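Local coordinates for hypothetical protein (Nostoc punctiforme, PDB 2O62) that is of unknown function but, as a DUF3598 family protein with two calycin-clan domains, may bind a small ligand within a beta barrel, at residues T194-S198 and I199-D203; L213-P216 and D217-A221. All coordinates share one frame; numbering follows the deposited sequence.

Contact 1: residues T194-S198 and I199-D203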
ATOM      1  N   THR A 194      -5.417   5.745  20.306  1.00 21.44           N
ATOM      2  CA  THR A 194      -5.937   7.103  20.473  1.00 21.51           C
ATOM      3  C   THR A 194      -6.050   7.755  19.102  1.00 22.08           C
ATOM      4  O   THR A 194      -5.256   7.493  18.195  1.00 20.88           O
ATOM      5  CB  THR A 194      -5.055   7.971  21.358  1.00 22.24           C
ATOM      6  OG1 THR A 194      -3.702   7.860  20.936  1.00 26.08           O
ATOM      7  CG2 THR A 194      -5.152   7.531  22.784  1.00 22.90           C
ATOM      8  N   ILE A 195      -7.045   8.608  18.943  1.00 22.77           N
ATOM      9  CA  ILE A 195      -7.221   9.310  17.660  1.00 24.21           C
ATOM     10  C   ILE A 195      -6.861  10.763  17.837  1.00 25.14           C
ATOM     11  O   ILE A 195      -7.329  11.408  18.755  1.00 22.57           O
ATOM     12  CB  ILE A 195      -8.665   9.262  17.157  1.00 24.92           C
ATOM     13  CG1 ILE A 195      -9.200   7.835  17.125  1.00 27.20           C
ATOM     14  CG2 ILE A 195      -8.742   9.855  15.760  1.00 25.64           C
ATOM     15  CD1 ILE A 195     -10.683   7.804  17.445  1.00 29.06           C
ATOM     16  N   LYS A 196      -6.032  11.278  16.949  1.00 26.98           N
ATOM     17  CA  LYS A 196      -5.620  12.688  16.998  1.00 28.82           C
ATOM     18  C   LYS A 196      -5.643  13.180  15.535  1.00 28.29           C
ATOM     19  O   LYS A 196      -4.717  12.936  14.760  1.00 26.61           O
ATOM     20  CB  LYS A 196      -4.238  12.803  17.630  1.00 29.78           C
ATOM     21  CG  LYS A 196      -3.966  11.714  18.719  1.00 32.36           C
ATOM     22  CD  LYS A 196      -2.594  11.799  19.413  1.00 33.37           C
ATOM     23  CE  LYS A 196      -1.393  11.741  18.444  1.00 37.47           C
ATOM     24  NZ  LYS A 196      -0.167  12.365  19.085  1.00 40.27           N
ATOM     25  N   GLY A 197      -6.774  13.768  15.171  1.00 28.04           N
ATOM     26  CA  GLY A 197      -7.027  14.261  13.822  1.00 27.64           C
ATOM     27  C   GLY A 197      -7.061  13.146  12.797  1.00 27.02           C
ATOM     28  O   GLY A 197      -7.908  12.262  12.851  1.00 27.40           O
ATOM     29  N   SER A 198      -6.119  13.211  11.865  1.00 26.26           N
ATOM     30  CA  SER A 198      -5.985  12.229  10.795  0.50 26.08           C
ATOM     31  C   SER A 198      -5.062  11.068  11.178  1.00 25.00           C
ATOM     32  O   SER A 198      -4.800  10.188  10.355  1.00 25.30           O
ATOM     33  CB  SER A 198      -5.460  12.927   9.529  0.50 26.20           C
ATOM     34  OG  SER A 198      -4.168  13.471   9.730  0.50 27.37           O
ATOM     35  N   ILE A 199      -4.563  11.071  12.429  1.00 24.57           N
ATOM     36  CA  ILE A 199      -3.658  10.024  12.911  1.00 23.94           C
ATOM     37  C   ILE A 199      -4.268   9.223  14.047  1.00 22.39           C
ATOM     38  O   ILE A 199      -4.743   9.785  15.023  1.00 21.53           O
ATOM     39  CB  ILE A 199      -2.313  10.583  13.404  1.00 24.86           C
ATOM     40  CG1 ILE A 199      -1.458  11.003  12.211  1.00 28.15           C
ATOM     41  CG2 ILE A 199      -1.536   9.512  14.183  1.00 26.71           C
ATOM     42  CD1 ILE A 199      -0.377  11.999  12.578  1.00 30.94           C
ATOM     43  N   VAL A 200      -4.181   7.913  13.910  1.00 20.83           N
ATOM     44  CA  VAL A 200      -4.578   6.965  14.927  1.00 20.52           C
ATOM     45  C   VAL A 200      -3.290   6.339  15.435  1.00 20.08           C
ATOM     46  O   VAL A 200      -2.522   5.768  14.653  1.00 21.20           O
ATOM     47  CB  VAL A 200      -5.522   5.896  14.364  1.00 20.46           C
ATOM     48  CG1 VAL A 200      -5.886   4.868  15.414  1.00 21.75           C
ATOM     49  CG2 VAL A 200      -6.784   6.587  13.751  1.00 21.02           C
ATOM     50  N   LEU A 201      -3.102   6.399  16.739  1.00 19.22           N
ATOM     51  CA  LEU A 201      -1.845   5.996  17.367  1.00 19.23           C
ATOM     52  C   LEU A 201      -2.034   4.743  18.209  1.00 17.96           C
ATOM     53  O   LEU A 201      -2.770   4.763  19.178  1.00 18.30           O
ATOM     54  CB  LEU A 201      -1.335   7.123  18.239  1.00 19.44           C
ATOM     55  CG  LEU A 201      -0.073   6.805  19.005  1.00 18.68           C
ATOM     56  CD1 LEU A 201       1.065   6.514  18.052  1.00 21.73           C
ATOM     57  CD2 LEU A 201       0.288   7.925  19.986  1.00 21.81           C
ATOM     58  N   PHE A 202      -1.341   3.676  17.823  1.00 18.18           N
ATOM     59  CA  PHE A 202      -1.211   2.443  18.633  1.00 18.26           C
ATOM     60  C   PHE A 202       0.186   2.368  19.242  1.00 18.00           C
ATOM     61  O   PHE A 202       1.156   2.126  18.538  1.00 17.72           O
ATOM     62  CB  PHE A 202      -1.431   1.197  17.778  1.00 16.93           C
ATOM     63  CG  PHE A 202      -2.837   1.051  17.181  1.00 17.27           C
ATOM     64  CD1 PHE A 202      -3.162   1.635  15.943  1.00 19.30           C
ATOM     65  CD2 PHE A 202      -3.769   0.225  17.777  1.00 17.89           C
ATOM     66  CE1 PHE A 202      -4.446   1.441  15.365  1.00 18.72           C
ATOM     67  CE2 PHE A 202      -5.033   0.008  17.185  1.00 17.15           C
ATOM     68  CZ  PHE A 202      -5.365   0.643  15.983  1.00 17.66           C
ATOM     69  N   ASP A 203       0.299   2.580  20.547  1.00 17.73           N
ATOM     70  CA  ASP A 203       1.626   2.604  21.163  1.00 18.86           C
ATOM     71  C   ASP A 203       1.737   1.841  22.497  1.00 19.27           C
ATOM     72  O   ASP A 203       2.743   1.981  23.190  1.00 19.64           O
ATOM     73  CB  ASP A 203       2.135   4.048  21.327  1.00 18.71           C
ATOM     74  CG  ASP A 203       1.362   4.810  22.355  1.00 21.35           C
ATOM     75  OD1 ASP A 203       0.384   4.259  22.876  1.00 22.04           O
ATOM     76  OD2 ASP A 203       1.701   5.981  22.649  1.00 29.21           O
TER
HETATM   77  O   HOH W   1      -2.465   5.567  21.911  1.00 39.81           O
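Thr194 and Leu201 stand side by side, their torsions setting the contact: OG1 of Thr194 is tucked between its backbone N and carbonyl carbon (chi1 48°), while CG of Leu201 extends away from its own N (chi1 177°). Thr194 OG1 thus comes alongside the leucine stem, 3.7 Å from Leu201 CB, and also reaches a water at 2.8 Å. The water also lies within bonding range of Leu201 O and, farther off, Asp203 OD1, though it has more acceptors around it than protons to give. Leu201 O also receives the N-H of Thr194, and the return bond from Leu201 N to Thr194 O is short and nearly straight (2.8 Å, 172°). Nearer the turn, Lys196 N meets Ile199 O head-on at 2.8 Å, whereas Ile199 N approaches Lys196 O (3.0 Å) from well above the carbonyl plane as the chain reverses. Between these two hydrogen-bonded pairs, Ile195 and Val200 form a non-hydrogen-bonded pair whose side chains turn to the other face; Ile195 CG2 and Val200 CG2 lie 4.3 Å apart. Val200 is buried there, packing on Leu178 and Ile140. Gly197 and Ser198 occupy the corners of the turn, and the positive phi of Gly197 suits the first. Together these features define an antiparallel beta hairpin with a two-residue loop, closed by a type II' turn from Lys196 to Ile199, at the surface of the C-terminal calycin-like barrel.

Contact 2: residues L213-P216 and D217-A221; sequences LLLP and DGASA
Leu213 and Ala221 form a hydrogen-bonded antiparallel pair using both backbone polar groups of each residue: Leu213 N donates to Ala221 O at 2.8 Å, and Ala221 N bonds to Leu213 O at 3.0 Å, with the donor in the plane of the Leu213 carbonyl. Leu213 O also accepts a CA-H contact from Ser220 (CA to O, 3.2 Å). Toward the turn, Leu215 N donates a less straight hydrogen bond to Ala219 O (2.8 Å, 148°). Ala219 N reaches Pro216 O at 3.1 Å from above the carbonyl plane. Leu215 CB rests 4.0 Å from Ala219 CB; CG of Leu215 lies beside its backbone N (chi1 -68°), which helps bring CD1 within 4.3 Å of Ala221 CB. Asp217 OD2 makes a salt bridge to Arg103 and OD1 takes the N-H of Arg135, while Ser220 OG bonds to Arg246. Backbone hydrogen bonds join Gly218 to Pro136 and Leu240, Ser220 to Gly238 and Leu215 to Leu138. Leu215 and Ala219 also pack on Leu107 and Leu105 respectively, across the domain interface. Asp217 and Gly218 have the phi and psi of a type I' turn, common in tight hairpins; this one joins neighbouring strands of an up-and-down antiparallel barrel, its turn wedged against the N-terminal sheet.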
ATOM      1  N   LEU A 213      -2.383   6.747   9.256  1.00 20.85           N
ATOM      2  CA  LEU A 213      -2.707   8.056   8.748  1.00 21.74           C
ATOM      3  C   LEU A 213      -3.806   7.930   7.711  1.00 21.16           C
ATOM      4  O   LEU A 213      -3.725   7.102   6.783  1.00 20.24           O
ATOM      5  CB  LEU A 213      -1.466   8.699   8.154  1.00 21.46           C
ATOM      6  CG  LEU A 213      -1.648  10.014   7.416  1.00 22.84           C
ATOM      7  CD1 LEU A 213      -2.018  11.129   8.376  1.00 22.65           C
ATOM      8  CD2 LEU A 213      -0.399  10.393   6.653  1.00 24.47           C
ATOM      9  N   LEU A 214      -4.845   8.736   7.877  1.00 21.31           N
ATOM     10  CA  LEU A 214      -5.993   8.685   6.983  1.00 22.53           C
ATOM     11  C   LEU A 214      -5.779   9.732   5.894  1.00 21.78           C
ATOM     12  O   LEU A 214      -5.420  10.874   6.199  1.00 21.42           O
ATOM     13  CB  LEU A 214      -7.249   9.018   7.759  1.00 24.18           C
ATOM     14  CG  LEU A 214      -7.431   8.190   9.052  1.00 25.61           C
ATOM     15  CD1 LEU A 214      -8.680   8.671   9.760  1.00 30.83           C
ATOM     16  CD2 LEU A 214      -7.454   6.734   8.758  1.00 25.60           C
ATOM     17  N   LEU A 215      -5.970   9.333   4.644  1.00 20.46           N
ATOM     18  CA  LEU A 215      -5.613  10.160   3.517  1.00 19.71           C
ATOM     19  C   LEU A 215      -6.731  10.358   2.514  1.00 19.39           C
ATOM     20  O   LEU A 215      -7.833   9.761   2.627  1.00 17.84           O
ATOM     21  CB  LEU A 215      -4.417   9.496   2.809  1.00 20.75           C
ATOM     22  CG  LEU A 215      -3.084   9.477   3.578  1.00 21.43           C
ATOM     23  CD1 LEU A 215      -2.138   8.421   2.987  1.00 24.18           C
ATOM     24  CD2 LEU A 215      -2.457  10.877   3.607  1.00 24.00           C
ATOM     25  N   PRO A 216      -6.476  11.218   1.507  1.00 19.32           N
ATOM     26  CA  PRO A 216      -7.408  11.292   0.403  1.00 19.22           C
ATOM     27  C   PRO A 216      -7.653   9.959  -0.366  1.00 19.26           C
ATOM     28  O   PRO A 216      -6.861   8.978  -0.302  1.00 20.31           O
ATOM     29  CB  PRO A 216      -6.747  12.305  -0.537  1.00 19.68           C
ATOM     30  CG  PRO A 216      -5.869  13.132   0.335  1.00 19.80           C
ATOM     31  CD  PRO A 216      -5.362  12.194   1.354  1.00 18.64           C
ATOM     32  N   ASP A 217      -8.755   9.962  -1.107  1.00 19.13           N
ATOM     33  CA  ASP A 217      -9.092   8.873  -2.027  1.00 18.86           C
ATOM     34  C   ASP A 217      -9.290   7.533  -1.310  1.00 19.14           C
ATOM     35  O   ASP A 217      -8.962   6.471  -1.851  1.00 19.30           O
ATOM     36  CB  ASP A 217      -8.008   8.736  -3.088  1.00 19.45           C
ATOM     37  CG  ASP A 217      -8.445   7.851  -4.281  1.00 22.25           C
ATOM     38  OD1 ASP A 217      -9.611   7.972  -4.768  1.00 21.87           O
ATOM     39  OD2 ASP A 217      -7.647   6.987  -4.725  1.00 28.07           O
ATOM     40  N   GLY A 218      -9.765   7.622  -0.071  1.00 19.12           N
ATOM     41  CA  GLY A 218     -10.047   6.455   0.790  1.00 19.26           C
ATOM     42  C   GLY A 218      -8.803   5.681   1.199  1.00 19.71           C
ATOM     43  O   GLY A 218      -8.888   4.552   1.686  1.00 19.54           O
ATOM     44  N   ALA A 219      -7.630   6.334   1.087  1.00 20.13           N
ATOM     45  CA  ALA A 219      -6.346   5.718   1.399  1.00 19.71           C
ATOM     46  C   ALA A 219      -5.949   5.818   2.868  1.00 19.32           C
ATOM     47  O   ALA A 219      -6.286   6.779   3.571  1.00 18.41           O
ATOM     48  CB  ALA A 219      -5.274   6.323   0.558  1.00 20.71           C
ATOM     49  N   SER A 220      -5.213   4.826   3.335  1.00 20.05           N
ATOM     50  CA  SER A 220      -4.596   4.886   4.627  1.00 20.09           C
ATOM     51  C   SER A 220      -3.172   4.368   4.537  1.00 20.65           C
ATOM     52  O   SER A 220      -2.837   3.556   3.657  1.00 20.45           O
ATOM     53  CB  SER A 220      -5.411   4.105   5.676  1.00 21.34           C
ATOM     54  OG  SER A 220      -5.580   2.764   5.312  1.00 19.95           O
ATOM     55  N   ALA A 221      -2.330   4.872   5.419  1.00 20.57           N
ATOM     56  CA  ALA A 221      -0.984   4.351   5.553  1.00 20.98           C
ATOM     57  C   ALA A 221      -0.745   3.935   7.005  1.00 21.20           C
ATOM     58  O   ALA A 221      -0.961   4.724   7.916  1.00 20.76           O
ATOM     59  CB  ALA A 221       0.008   5.404   5.168  1.00 23.17           C
TER

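In the fold
Following the chain, contact 1 closes the hairpin between strands 187-196 and 199-202, and contact 2 then closes the next but one, between strands 210-214 and 219-224. They come in series, neither enclosing nor crossing the other, with centres about 13 Å apart. Strands 199-202 and 210-214 are neighbours in the barrel, so the turn of contact 1 meets the strand that leads into contact 2: Ser198 O lies 2.9 Å from Leu214 N, a probable hydrogen bond, and Leu213 CD1 packs against Ile199 CG1. Contact 1 lies toward the surface, whereas contact 2 is buried against strands 103-111 and 117-127, tying the C-terminal barrel to the N-terminal sheet.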